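Local structure of peroxiredoxin (Clostridioides difficile, 6TSB) at residues A[41-46]-A[59-64]; A[67-72]-A[119-124]; A[98-103]-A[143-148]; A[113-118]-A[159-164]; A[153-158]-A[189-194]. The protein is a bifunctional spore-coat protein that probably reduces peroxides through its peroxiredoxin part and hydrolyses chitin through the glycosyl hydrolase family 18 domain described here. All blocks are in the same frame, centred on the assembly; numbering follows the deposited sequence.

Interaction 1: residues A[41-46]-A[59-64]; sequences YVLGNP and FAFAEI
V42 and F59 meet as a parallel beta bridge, their CA atoms 5.1 Å apart, where strand 37-43 lies beside strand 56-64. The short strand segments are turned 63° against each other, and V42 with F59 is the clear bridge between them. Between 41-46 and 59-64 there is one backbone hydrogen bond: A60 N donates to V42 O over 3.1 Å and is almost straight at N-H (169°). V42 makes a further one to I58.

The remaining contacts are van der Waals. L43 holds CG anti to its backbone N (chi1 -179°), which carries CD1 over to the second strand, a methyl set against a carbonyl 3.3 Å from A60 O and 4.3 Å from A60 CB. The same methyl comes within 4.4 Å of F61 CE2, meeting that ring obliquely. A60 CB also faces the edge of the Y41 ring, 4.5 Å from CD2. Alanine suits a place shared by two larger side chains, and its methyl covers one face of the F61 ring next along the strand, which follows a cis peptide bond.

The Y41 hydroxyl reaches into the barrel to hydrogen-bond D135 and N203. F59 turns to the other side of the sheet and packs on L78 of helix 75-83, while strand 92-98 pairs along the far side of strand 56-64. At Y41 the sheet runs on into a strand of the second subunit, whose T333 hydroxyl bonds to Y41 O and L43 N.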
# COMPACT_ATOMS: atom_id res chain seq x y z
N TYR A 41 24.37 -9.47 -9.72
CA TYR A 41 24.69 -9.73 -11.14
C TYR A 41 24.63 -8.36 -11.82
O TYR A 41 23.67 -7.59 -11.62
CB TYR A 41 23.77 -10.80 -11.77
CG TYR A 41 24.08 -12.22 -11.34
CD1 TYR A 41 23.64 -12.72 -10.12
CD2 TYR A 41 24.87 -13.05 -12.11
CE1 TYR A 41 23.96 -14.00 -9.69
CE2 TYR A 41 25.18 -14.35 -11.70
CZ TYR A 41 24.72 -14.83 -10.50
OH TYR A 41 25.04 -16.09 -10.08
N VAL A 42 25.66 -8.07 -12.61
CA VAL A 42 25.80 -6.82 -13.40
C VAL A 42 25.83 -7.22 -14.88
O VAL A 42 26.89 -7.69 -15.33
CB VAL A 42 27.09 -6.10 -12.98
CG1 VAL A 42 27.15 -4.73 -13.62
CG2 VAL A 42 27.21 -6.02 -11.48
N LEU A 43 24.69 -7.14 -15.56
CA LEU A 43 24.55 -7.41 -17.02
C LEU A 43 24.54 -6.09 -17.81
O LEU A 43 23.51 -5.39 -17.81
CB LEU A 43 23.24 -8.16 -17.27
CG LEU A 43 22.97 -8.54 -18.72
CD1 LEU A 43 24.08 -9.44 -19.26
CD2 LEU A 43 21.58 -9.17 -18.87
N GLY A 44 25.63 -5.78 -18.51
CA GLY A 44 25.70 -4.57 -19.35
C GLY A 44 26.52 -3.51 -18.65
O GLY A 44 27.41 -3.90 -17.82
N ASN A 45 26.25 -2.24 -18.95
CA ASN A 45 27.11 -1.11 -18.50
C ASN A 45 27.07 -0.95 -16.99
O ASN A 45 26.04 -0.60 -16.43
CB ASN A 45 26.66 0.21 -19.14
CG ASN A 45 27.65 1.31 -18.88
OD1 ASN A 45 27.97 1.63 -17.72
ND2 ASN A 45 28.16 1.86 -19.97
N PRO A 46 28.19 -1.11 -16.25
CA PRO A 46 28.12 -1.13 -14.79
C PRO A 46 28.20 0.22 -14.05
O PRO A 46 28.49 0.21 -12.84
CB PRO A 46 29.40 -1.93 -14.47
CG PRO A 46 30.37 -1.36 -15.47
CD PRO A 46 29.55 -1.29 -16.75
N PHE A 59 29.94 -10.17 -12.61
CA PHE A 59 29.91 -9.76 -14.03
C PHE A 59 29.22 -10.85 -14.85
O PHE A 59 29.66 -12.01 -14.82
CB PHE A 59 31.32 -9.53 -14.58
CG PHE A 59 31.31 -9.19 -16.05
CD1 PHE A 59 30.89 -7.94 -16.49
CD2 PHE A 59 31.67 -10.12 -17.00
CE1 PHE A 59 30.86 -7.62 -17.84
CE2 PHE A 59 31.62 -9.81 -18.36
CZ PHE A 59 31.21 -8.57 -18.77
N ALA A 60 28.22 -10.48 -15.64
CA ALA A 60 27.54 -11.38 -16.59
C ALA A 60 27.66 -10.86 -18.03
O ALA A 60 27.28 -9.72 -18.31
CB ALA A 60 26.11 -11.52 -16.13
N PHE A 61 28.17 -11.66 -18.97
CA PHE A 61 28.69 -13.01 -18.76
C PHE A 61 30.00 -13.23 -19.54
O PHE A 61 30.26 -12.50 -20.46
CB PHE A 61 27.74 -14.07 -19.31
CG PHE A 61 26.39 -14.17 -18.65
CD1 PHE A 61 26.25 -14.83 -17.44
CD2 PHE A 61 25.26 -13.66 -19.26
CE1 PHE A 61 25.00 -14.94 -16.85
CE2 PHE A 61 24.01 -13.78 -18.67
CZ PHE A 61 23.89 -14.42 -17.46
N ALA A 62 30.80 -14.23 -19.18
CA ALA A 62 31.75 -14.87 -20.12
C ALA A 62 30.96 -15.94 -20.89
O ALA A 62 29.93 -16.38 -20.35
CB ALA A 62 32.93 -15.44 -19.37
N GLU A 63 31.38 -16.30 -22.10
CA GLU A 63 30.72 -17.35 -22.92
C GLU A 63 31.75 -18.41 -23.37
O GLU A 63 32.97 -18.22 -23.10
CB GLU A 63 29.94 -16.71 -24.08
CG GLU A 63 28.77 -15.83 -23.66
CD GLU A 63 27.71 -16.40 -22.70
OE1 GLU A 63 27.75 -17.63 -22.40
OE2 GLU A 63 26.84 -15.62 -22.23
N ILE A 64 31.26 -19.51 -23.96
CA ILE A 64 32.09 -20.63 -24.53
C ILE A 64 31.89 -20.62 -26.06
O ILE A 64 30.74 -20.63 -26.50
CB ILE A 64 31.72 -21.99 -23.87
CG1 ILE A 64 31.67 -21.91 -22.35
CG2 ILE A 64 32.66 -23.12 -24.29
CD1 ILE A 64 30.83 -23.01 -21.72

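Interaction 2: residues A[67-72]-A[119-124]; sequences SGNLFI and ARQVNQ
L70 and Q121 bring the two backbones closest, CA to CA 6.6 Å, where the short strand 70-71 and the turn before it lie against helix 112-128. G68 adopts a positive phi (89°) in that turn, a conformation that a residue without a side chain accepts readily.

Q121 carries most of the contact because its amide can donate and accept at once. NE2 gives a hydrogen bond to N69 OD1 at 2.9 Å, lying in the carbonyl plane of N69 on a lone pair, although N69 OD1 lies 30° out of the plane of the Q121 amide; the two amide planes stand 49° apart. OE1 accepts from L70 N at 3.1 Å, with the donor well above its carbonyl plane. G68 O lies 3.3 Å from Q121 NE2. The backbone N of N69 is bound by D65, which helps to present the asparagine.

Below this polar layer, L70 points at the helix, and its chain runs antiparallel to that of Q121. L70 CD1 packs 3.8 Å from Q121 CB and 4.0 Å from V122 CG2, and its side chain continues onto F118 and M125.

Uncharged amides thus bind the turn to the helix in a partly exposed place: with NE2 donating and OE1 accepting, the rotation of the Q121 amide is defined, and leucine shields the aliphatic side.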
# COMPACT_ATOMS: atom_id res chain seq x y z
N SER A 67 35.07 -23.83 -30.13
CA SER A 67 36.30 -24.61 -29.80
C SER A 67 36.35 -24.96 -28.32
O SER A 67 37.25 -25.70 -27.91
CB SER A 67 37.55 -23.87 -30.21
OG SER A 67 37.80 -24.07 -31.59
N GLY A 68 35.42 -24.44 -27.52
CA GLY A 68 35.41 -24.71 -26.08
C GLY A 68 36.26 -23.69 -25.36
O GLY A 68 36.59 -23.95 -24.18
N ASN A 69 36.61 -22.58 -26.04
CA ASN A 69 37.45 -21.49 -25.49
C ASN A 69 36.55 -20.41 -24.86
O ASN A 69 35.57 -19.97 -25.50
CB ASN A 69 38.38 -20.94 -26.58
CG ASN A 69 39.42 -21.96 -27.00
OD1 ASN A 69 39.98 -22.68 -26.18
ND2 ASN A 69 39.69 -22.01 -28.29
N LEU A 70 36.87 -20.03 -23.62
CA LEU A 70 36.24 -18.90 -22.87
C LEU A 70 36.56 -17.57 -23.56
O LEU A 70 37.74 -17.32 -23.84
CB LEU A 70 36.82 -18.84 -21.45
CG LEU A 70 36.40 -19.92 -20.46
CD1 LEU A 70 36.99 -19.62 -19.10
CD2 LEU A 70 34.88 -20.04 -20.36
N PHE A 71 35.56 -16.71 -23.73
CA PHE A 71 35.75 -15.29 -24.10
C PHE A 71 34.73 -14.40 -23.36
O PHE A 71 33.67 -14.89 -23.00
CB PHE A 71 35.65 -15.15 -25.62
CG PHE A 71 34.27 -15.33 -26.18
CD1 PHE A 71 33.70 -16.59 -26.28
CD2 PHE A 71 33.53 -14.24 -26.61
CE1 PHE A 71 32.42 -16.75 -26.79
CE2 PHE A 71 32.25 -14.39 -27.13
CZ PHE A 71 31.70 -15.65 -27.22
N ILE A 72 35.05 -13.11 -23.24
CA ILE A 72 34.19 -12.01 -22.72
C ILE A 72 33.65 -11.23 -23.92
O ILE A 72 34.39 -10.51 -24.56
CB ILE A 72 35.00 -11.04 -21.84
CG1 ILE A 72 36.13 -11.69 -21.02
CG2 ILE A 72 34.06 -10.22 -20.98
CD1 ILE A 72 35.74 -12.28 -19.68
N ALA A 119 38.73 -26.01 -16.92
CA ALA A 119 39.27 -25.52 -15.65
C ALA A 119 40.47 -24.61 -15.95
O ALA A 119 40.45 -23.52 -15.44
CB ALA A 119 39.65 -26.66 -14.74
N ARG A 120 41.44 -25.07 -16.75
CA ARG A 120 42.69 -24.31 -17.08
C ARG A 120 42.30 -22.90 -17.56
O ARG A 120 42.96 -21.95 -17.17
CB ARG A 120 43.53 -25.03 -18.15
CG ARG A 120 44.97 -24.53 -18.29
CD ARG A 120 45.79 -25.08 -19.48
NE ARG A 120 44.97 -25.27 -20.69
CZ ARG A 120 44.57 -24.31 -21.55
NH1 ARG A 120 44.94 -23.05 -21.39
NH2 ARG A 120 43.79 -24.61 -22.57
N GLN A 121 41.26 -22.78 -18.39
CA GLN A 121 40.86 -21.49 -18.98
C GLN A 121 40.19 -20.61 -17.92
O GLN A 121 40.31 -19.38 -17.99
CB GLN A 121 39.91 -21.74 -20.14
CG GLN A 121 40.57 -22.51 -21.26
CD GLN A 121 39.95 -22.16 -22.58
OE1 GLN A 121 39.72 -21.00 -22.91
NE2 GLN A 121 39.68 -23.18 -23.37
N VAL A 122 39.47 -21.23 -16.98
CA VAL A 122 38.85 -20.50 -15.84
C VAL A 122 39.99 -19.86 -15.05
O VAL A 122 39.92 -18.66 -14.74
CB VAL A 122 37.97 -21.42 -14.99
CG1 VAL A 122 37.58 -20.77 -13.67
CG2 VAL A 122 36.72 -21.83 -15.78
N ASN A 123 41.02 -20.63 -14.74
CA ASN A 123 42.12 -20.16 -13.87
C ASN A 123 42.89 -19.08 -14.62
O ASN A 123 43.40 -18.15 -13.98
CB ASN A 123 43.02 -21.31 -13.45
CG ASN A 123 44.07 -20.88 -12.45
OD1 ASN A 123 45.26 -21.00 -12.71
ND2 ASN A 123 43.63 -20.35 -11.33
N GLN A 124 42.95 -19.20 -15.95
CA GLN A 124 43.63 -18.22 -16.81
C GLN A 124 42.85 -16.91 -16.76
O GLN A 124 43.47 -15.87 -16.59
CB GLN A 124 43.75 -18.71 -18.24
CG GLN A 124 44.86 -17.99 -18.97
CD GLN A 124 44.51 -17.77 -20.43
OE1 GLN A 124 44.68 -18.66 -21.26
NE2 GLN A 124 44.03 -16.57 -20.73

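Interaction 3: residues A[98-103]-A[143-148]; sequences GGWGAE and SSASGI
S146 rests on W100 with its CB over the six-membered ring, 3.4 Å from the centroid and 10° off the normal, a CH-pi contact. W100 CG is anti to the backbone N (chi1 -176°), which swings the indole out to lie flat beneath the serine. The broad indole takes the whole serine CB, and A145 CB approaches the ring obliquely, 4.2 Å from W100 CH2. The serine hydroxyl turns away from the ring: OG bonds weakly to E139 O, and a water on G101 N lies close.

The segments lie in loops after strands 92-98 and 133-137, neighbouring strands of the family 18 TIM barrel, at the C-terminal strand ends where such enzymes hold their substrate cleft. E139 belongs to the DxxDxDxE signature of the family. Two beta turns shape these loops, type II from G99 to A102 and type I from S144 to G147; G101 occupies the third position of the first with positive phi.

Farther along, I148 points its branched chain at the other loop, placing CG2 3.3 Å from G101 O. E103, bent at chi2 (64°), crosses it and sets OE1 3.2 Å from I148 CA, while that oxygen accepts a hydrogen bond from T149 N.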
# COMPACT_ATOMS: atom_id res chain seq x y z
N GLY A 98 28.04 -18.28 -18.69
CA GLY A 98 26.88 -19.01 -19.20
C GLY A 98 25.65 -18.14 -19.24
O GLY A 98 25.72 -17.06 -19.87
N GLY A 99 24.55 -18.61 -18.65
CA GLY A 99 23.25 -17.93 -18.69
C GLY A 99 22.28 -18.63 -19.60
O GLY A 99 22.67 -19.58 -20.32
N TRP A 100 21.03 -18.19 -19.59
CA TRP A 100 19.95 -18.86 -20.35
C TRP A 100 20.36 -18.98 -21.82
O TRP A 100 20.71 -17.92 -22.41
CB TRP A 100 18.64 -18.12 -20.18
CG TRP A 100 17.52 -18.83 -20.86
CD1 TRP A 100 16.90 -18.51 -22.03
CD2 TRP A 100 16.90 -20.03 -20.38
NE1 TRP A 100 15.92 -19.43 -22.31
CE2 TRP A 100 15.89 -20.37 -21.31
CE3 TRP A 100 17.11 -20.84 -19.26
CZ2 TRP A 100 15.10 -21.50 -21.15
CZ3 TRP A 100 16.32 -21.95 -19.10
CH2 TRP A 100 15.32 -22.27 -20.03
N GLY A 101 20.30 -20.19 -22.39
CA GLY A 101 20.60 -20.45 -23.81
C GLY A 101 22.10 -20.57 -24.11
O GLY A 101 22.41 -20.92 -25.23
N ALA A 102 23.00 -20.34 -23.14
CA ALA A 102 24.47 -20.39 -23.31
C ALA A 102 24.97 -21.82 -23.46
O ALA A 102 25.06 -22.56 -22.43
CB ALA A 102 25.17 -19.70 -22.17
N GLU A 103 25.37 -22.17 -24.69
CA GLU A 103 25.79 -23.52 -25.14
C GLU A 103 27.24 -23.75 -24.72
O GLU A 103 27.94 -22.76 -24.43
CB GLU A 103 25.64 -23.67 -26.66
CG GLU A 103 26.01 -25.05 -27.19
CD GLU A 103 25.12 -26.17 -26.70
OE1 GLU A 103 24.01 -26.29 -27.25
OE2 GLU A 103 25.52 -26.90 -25.75
N SER A 143 19.21 -30.89 -19.19
CA SER A 143 18.00 -30.31 -19.82
C SER A 143 18.40 -29.51 -21.05
O SER A 143 19.38 -28.73 -20.96
CB SER A 143 17.26 -29.44 -18.84
OG SER A 143 16.30 -28.62 -19.51
N SER A 144 17.60 -29.65 -22.11
CA SER A 144 17.69 -28.89 -23.38
C SER A 144 16.52 -27.91 -23.50
O SER A 144 16.17 -27.54 -24.63
CB SER A 144 17.74 -29.85 -24.53
OG SER A 144 18.92 -30.64 -24.43
N ALA A 145 15.97 -27.46 -22.37
CA ALA A 145 14.83 -26.51 -22.34
C ALA A 145 15.24 -25.22 -23.07
O ALA A 145 14.52 -24.81 -23.96
CB ALA A 145 14.38 -26.25 -20.92
N SER A 146 16.41 -24.65 -22.74
CA SER A 146 16.93 -23.36 -23.28
C SER A 146 17.38 -23.49 -24.75
O SER A 146 17.80 -22.44 -25.32
CB SER A 146 18.05 -22.87 -22.44
OG SER A 146 19.18 -23.72 -22.60
N GLY A 147 17.35 -24.70 -25.32
CA GLY A 147 17.79 -25.01 -26.70
C GLY A 147 19.22 -25.54 -26.78
O GLY A 147 19.67 -25.84 -27.89
N ILE A 148 19.92 -25.66 -25.65
CA ILE A 148 21.33 -26.16 -25.58
C ILE A 148 21.34 -27.70 -25.60
O ILE A 148 20.32 -28.33 -25.32
CB ILE A 148 22.06 -25.62 -24.34
CG1 ILE A 148 21.46 -26.15 -23.04
CG2 ILE A 148 22.10 -24.11 -24.37
CD1 ILE A 148 22.18 -25.71 -21.79
O HOH W 1 20.77 -22.61 -20.97

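Interaction 4: residues A[113-118]-A[159-164]; sequences TSRYNF and TLLLTA
L160 and R115 meet where helices 112-128 and 154-169 pack side by side, the short segments crossing at 40° with their axes 8.8 Å apart. L160 directs its side chain at the other helix and lies over one face of the R115 guanidinium: CB is 3.6 Å from R115 NE, and CD1 lies 4.1 Å above the plane. A leucine at this exposed edge gives the flat, delocalised cation an apolar surface to lie on.

At L161 the backbones come closest, 5.4 Å from its CA to the CA of R115, and the R115 methylene CD lies against the backbone N of L161. The leucine itself has CG anti to its backbone N (chi1 -180°), which sends CD1 inward to F118. That methyl sits 3.9 Å from F118 CD2 and meets the buried ring obliquely, the two side chains lying crosswise.

One turn later, A164 points at helix 112-128. Its CB is 3.8 Å from R115 O and 4.2 Å from R115 CB, and the small methyl suits so close an approach to the other backbone.

No hydrogen bond joins 113-118 to 159-164, so the contact rests on van der Waals packing. R115 works as a long hydrocarbon ending in a flat group: its stem and one face serve the interface, while NH1 donates to A109 O, which gives the cationic end a polar partner beyond the interface.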
# COMPACT_ATOMS: atom_id res chain seq x y z
N THR A 113 39.52 -34.56 -20.44
CA THR A 113 40.27 -33.58 -21.26
C THR A 113 39.50 -32.26 -21.33
O THR A 113 40.04 -31.27 -20.87
CB THR A 113 40.64 -34.15 -22.63
OG1 THR A 113 41.49 -35.26 -22.35
CG2 THR A 113 41.37 -33.15 -23.50
N SER A 114 38.29 -32.25 -21.88
CA SER A 114 37.36 -31.09 -21.83
C SER A 114 37.35 -30.47 -20.41
O SER A 114 37.49 -29.25 -20.30
CB SER A 114 35.98 -31.52 -22.31
OG SER A 114 35.38 -32.48 -21.43
N ARG A 115 37.25 -31.27 -19.35
CA ARG A 115 37.13 -30.78 -17.95
C ARG A 115 38.44 -30.09 -17.55
O ARG A 115 38.37 -29.03 -16.93
CB ARG A 115 36.74 -31.91 -16.98
CG ARG A 115 35.30 -32.40 -17.17
CD ARG A 115 34.77 -33.30 -16.07
NE ARG A 115 35.53 -34.54 -15.90
CZ ARG A 115 35.23 -35.71 -16.47
NH1 ARG A 115 34.19 -35.84 -17.27
NH2 ARG A 115 36.01 -36.75 -16.26
N TYR A 116 39.60 -30.68 -17.85
CA TYR A 116 40.92 -30.10 -17.52
C TYR A 116 41.08 -28.78 -18.30
O TYR A 116 41.50 -27.78 -17.75
CB TYR A 116 42.05 -31.09 -17.82
CG TYR A 116 43.42 -30.62 -17.40
CD1 TYR A 116 43.87 -30.77 -16.09
CD2 TYR A 116 44.26 -29.97 -18.29
CE1 TYR A 116 45.12 -30.32 -15.69
CE2 TYR A 116 45.51 -29.51 -17.91
CZ TYR A 116 45.94 -29.68 -16.60
OH TYR A 116 47.18 -29.24 -16.22
N ASN A 117 40.70 -28.80 -19.58
CA ASN A 117 40.80 -27.65 -20.51
C ASN A 117 39.92 -26.49 -20.02
O ASN A 117 40.41 -25.37 -19.93
CB ASN A 117 40.41 -28.04 -21.93
CG ASN A 117 40.61 -26.91 -22.91
OD1 ASN A 117 41.66 -26.29 -22.91
ND2 ASN A 117 39.63 -26.64 -23.74
N PHE A 118 38.65 -26.77 -19.71
CA PHE A 118 37.74 -25.74 -19.15
C PHE A 118 38.35 -25.16 -17.88
O PHE A 118 38.45 -23.95 -17.79
CB PHE A 118 36.36 -26.32 -18.86
CG PHE A 118 35.31 -25.26 -18.61
CD1 PHE A 118 34.59 -24.72 -19.66
CD2 PHE A 118 35.06 -24.80 -17.33
CE1 PHE A 118 33.65 -23.74 -19.43
CE2 PHE A 118 34.11 -23.82 -17.10
CZ PHE A 118 33.41 -23.29 -18.16
N THR A 159 29.59 -32.38 -11.36
CA THR A 159 30.37 -32.48 -10.10
C THR A 159 31.86 -32.57 -10.43
O THR A 159 32.71 -32.03 -9.65
CB THR A 159 29.95 -33.72 -9.30
OG1 THR A 159 28.52 -33.72 -9.18
CG2 THR A 159 30.61 -33.79 -7.95
N LEU A 160 32.19 -33.32 -11.48
CA LEU A 160 33.61 -33.55 -11.88
C LEU A 160 34.14 -32.24 -12.51
O LEU A 160 35.28 -31.85 -12.25
CB LEU A 160 33.68 -34.76 -12.82
CG LEU A 160 33.28 -36.12 -12.21
CD1 LEU A 160 33.01 -37.13 -13.32
CD2 LEU A 160 34.33 -36.67 -11.24
N LEU A 161 33.32 -31.53 -13.26
CA LEU A 161 33.74 -30.22 -13.81
C LEU A 161 34.10 -29.28 -12.64
O LEU A 161 35.19 -28.70 -12.64
CB LEU A 161 32.60 -29.66 -14.65
CG LEU A 161 32.90 -28.32 -15.29
CD1 LEU A 161 34.10 -28.43 -16.21
CD2 LEU A 161 31.68 -27.80 -16.05
N LEU A 162 33.20 -29.14 -11.67
CA LEU A 162 33.41 -28.25 -10.50
C LEU A 162 34.66 -28.71 -9.75
O LEU A 162 35.43 -27.84 -9.35
CB LEU A 162 32.15 -28.29 -9.62
CG LEU A 162 30.93 -27.65 -10.27
CD1 LEU A 162 29.65 -28.05 -9.55
CD2 LEU A 162 31.09 -26.14 -10.31
N THR A 163 34.86 -30.01 -9.62
CA THR A 163 36.05 -30.59 -8.96
C THR A 163 37.30 -30.13 -9.71
O THR A 163 38.27 -29.71 -9.06
CB THR A 163 36.00 -32.13 -8.89
OG1 THR A 163 34.97 -32.47 -7.96
CG2 THR A 163 37.29 -32.79 -8.43
N ALA A 164 37.28 -30.23 -11.04
CA ALA A 164 38.40 -29.83 -11.92
C ALA A 164 38.67 -28.32 -11.77
O ALA A 164 39.85 -27.97 -11.61
CB ALA A 164 38.13 -30.23 -13.35

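Interaction 5: residues A[153-158]-A[189-194]; sequences QDRENF and SAEIDK
R155 runs alongside S189 and A190, in the loop before helix 192-195, extended from CG to NE. Its CA makes a CA-H...O contact with S189 O at 3.4 Å, and R155 NE gives a weak, bent hydrogen bond to A190 O at 3.1 Å (130°). NH2 bonds to I186 O and to a water held by A190 O and I192 N. E191 CG packs over one guanidinium face, 3.9 Å from R155 NH1; the carboxylate lies out of the guanidinium plane, so the charges attract only from a distance. A second water joins R155 O to E191 N.

E156 sets CG 3.6 Å from E191 OE2, and a water joins its carbonyl to E191 OE1, which also bonds to T159. E191 itself holds the N-cap position of helix 192-195.

F158 turns inward, its ring edge 4.0 Å (CD2) from A190 CB, and meets W138 edge-to-face.

The arrangement is the packing of successive beta-alpha units round a TIM barrel, helix 154-169 against the loop that follows helix 183-188.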
# COMPACT_ATOMS: atom_id res chain seq x y z
N GLN A 153 24.33 -37.98 -18.55
CA GLN A 153 25.55 -37.94 -17.70
C GLN A 153 25.87 -36.51 -17.23
O GLN A 153 26.75 -36.37 -16.34
CB GLN A 153 26.75 -38.52 -18.47
CG GLN A 153 26.46 -39.79 -19.24
CD GLN A 153 26.10 -39.52 -20.68
OE1 GLN A 153 26.95 -39.12 -21.48
NE2 GLN A 153 24.85 -39.73 -21.05
N ASP A 154 25.22 -35.46 -17.76
CA ASP A 154 25.45 -34.05 -17.36
C ASP A 154 25.53 -33.92 -15.83
O ASP A 154 26.45 -33.24 -15.33
CB ASP A 154 24.39 -33.14 -17.95
CG ASP A 154 24.63 -32.83 -19.41
OD1 ASP A 154 25.73 -33.15 -19.93
OD2 ASP A 154 23.71 -32.28 -20.03
N ARG A 155 24.66 -34.61 -15.10
CA ARG A 155 24.49 -34.42 -13.64
C ARG A 155 25.75 -34.90 -12.94
O ARG A 155 26.30 -34.15 -12.15
CB ARG A 155 23.20 -35.09 -13.15
CG ARG A 155 23.00 -35.14 -11.64
CD ARG A 155 21.53 -35.43 -11.30
NE ARG A 155 21.22 -35.38 -9.87
CZ ARG A 155 21.45 -36.37 -9.01
NH1 ARG A 155 21.99 -37.51 -9.40
NH2 ARG A 155 21.13 -36.21 -7.74
N GLU A 156 26.20 -36.11 -13.19
CA GLU A 156 27.43 -36.59 -12.51
C GLU A 156 28.62 -35.79 -13.04
O GLU A 156 29.59 -35.59 -12.28
CB GLU A 156 27.61 -38.09 -12.68
CG GLU A 156 26.70 -38.91 -11.78
CD GLU A 156 26.64 -40.36 -12.20
OE1 GLU A 156 25.92 -40.65 -13.18
OE2 GLU A 156 27.38 -41.18 -11.59
N ASN A 157 28.56 -35.40 -14.31
CA ASN A 157 29.68 -34.72 -15.01
C ASN A 157 29.86 -33.34 -14.38
O ASN A 157 31.04 -32.93 -14.19
CB ASN A 157 29.47 -34.70 -16.53
CG ASN A 157 29.75 -36.03 -17.21
OD1 ASN A 157 30.25 -36.99 -16.59
ND2 ASN A 157 29.38 -36.12 -18.49
N PHE A 158 28.75 -32.67 -14.02
CA PHE A 158 28.80 -31.32 -13.41
C PHE A 158 29.72 -31.37 -12.19
O PHE A 158 30.57 -30.49 -12.01
CB PHE A 158 27.39 -30.82 -13.10
CG PHE A 158 27.26 -29.37 -12.66
CD1 PHE A 158 28.14 -28.40 -13.12
CD2 PHE A 158 26.20 -28.98 -11.84
CE1 PHE A 158 27.98 -27.07 -12.74
CE2 PHE A 158 26.05 -27.65 -11.47
CZ PHE A 158 26.94 -26.70 -11.92
N SER A 189 19.72 -32.48 -12.53
CA SER A 189 20.71 -31.46 -12.94
C SER A 189 21.95 -31.52 -12.05
O SER A 189 23.03 -31.55 -12.59
CB SER A 189 20.12 -30.08 -12.98
OG SER A 189 19.10 -30.04 -13.96
N ALA A 190 21.82 -31.60 -10.74
CA ALA A 190 23.00 -31.53 -9.86
C ALA A 190 22.88 -32.49 -8.68
O ALA A 190 21.76 -32.83 -8.26
CB ALA A 190 23.20 -30.11 -9.40
N GLU A 191 24.05 -32.91 -8.22
CA GLU A 191 24.27 -33.75 -7.03
C GLU A 191 24.52 -32.75 -5.93
O GLU A 191 25.69 -32.45 -5.67
CB GLU A 191 25.46 -34.72 -7.21
CG GLU A 191 25.33 -35.72 -8.36
CD GLU A 191 26.51 -36.69 -8.45
OE1 GLU A 191 27.68 -36.23 -8.61
OE2 GLU A 191 26.28 -37.91 -8.30
N ILE A 192 23.44 -32.22 -5.34
CA ILE A 192 23.52 -31.11 -4.35
C ILE A 192 24.52 -31.49 -3.26
O ILE A 192 25.36 -30.64 -2.89
CB ILE A 192 22.16 -30.79 -3.72
CG1 ILE A 192 21.11 -30.42 -4.77
CG2 ILE A 192 22.31 -29.73 -2.63
CD1 ILE A 192 21.54 -29.35 -5.76
N ASP A 193 24.44 -32.72 -2.75
CA ASP A 193 25.30 -33.15 -1.61
C ASP A 193 26.76 -33.30 -2.06
O ASP A 193 27.63 -33.16 -1.24
CB ASP A 193 24.77 -34.43 -0.93
CG ASP A 193 24.83 -35.69 -1.78
OD1 ASP A 193 24.43 -35.66 -2.97
OD2 ASP A 193 25.30 -36.71 -1.23
N LYS A 194 27.00 -33.62 -3.33
CA LYS A 194 28.39 -33.76 -3.87
C LYS A 194 28.99 -32.38 -4.18
O LYS A 194 30.16 -32.17 -3.80
CB LYS A 194 28.39 -34.69 -5.10
CG LYS A 194 28.11 -36.15 -4.80
CD LYS A 194 29.24 -36.82 -4.05
CE LYS A 194 28.84 -37.40 -2.71
NZ LYS A 194 28.45 -38.82 -2.83
O HOH W 2 20.90 -33.97 -5.64
O HOH W 3 26.38 -32.43 -9.71
O HOH W 4 29.83 -37.18 -9.96

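All five contacts lie in the family 18 TIM-barrel domain. Along the chain interaction 1 closes before the others open; 2, 3 and 4 interleave, and 5 crosses 4. Interaction 1 lies between strands 37-43 and 56-64; interaction 2, 15 Å away by centres, joins it through strand 70-71, where E63 N and F71 O are probably hydrogen-bonded. Interactions 2 and 4 share helix 112-128 with centres 11 Å apart, and interactions 4 and 5 share helix 154-169 at 12 Å, linked by a T159-E191 hydrogen bond. Interaction 3 sits at the strand ends, touching interaction 1 through a probable A62 O, G98 N hydrogen bond. Contacts 2, 4 and 5 track the outer layer, while 1 also meets the second subunit.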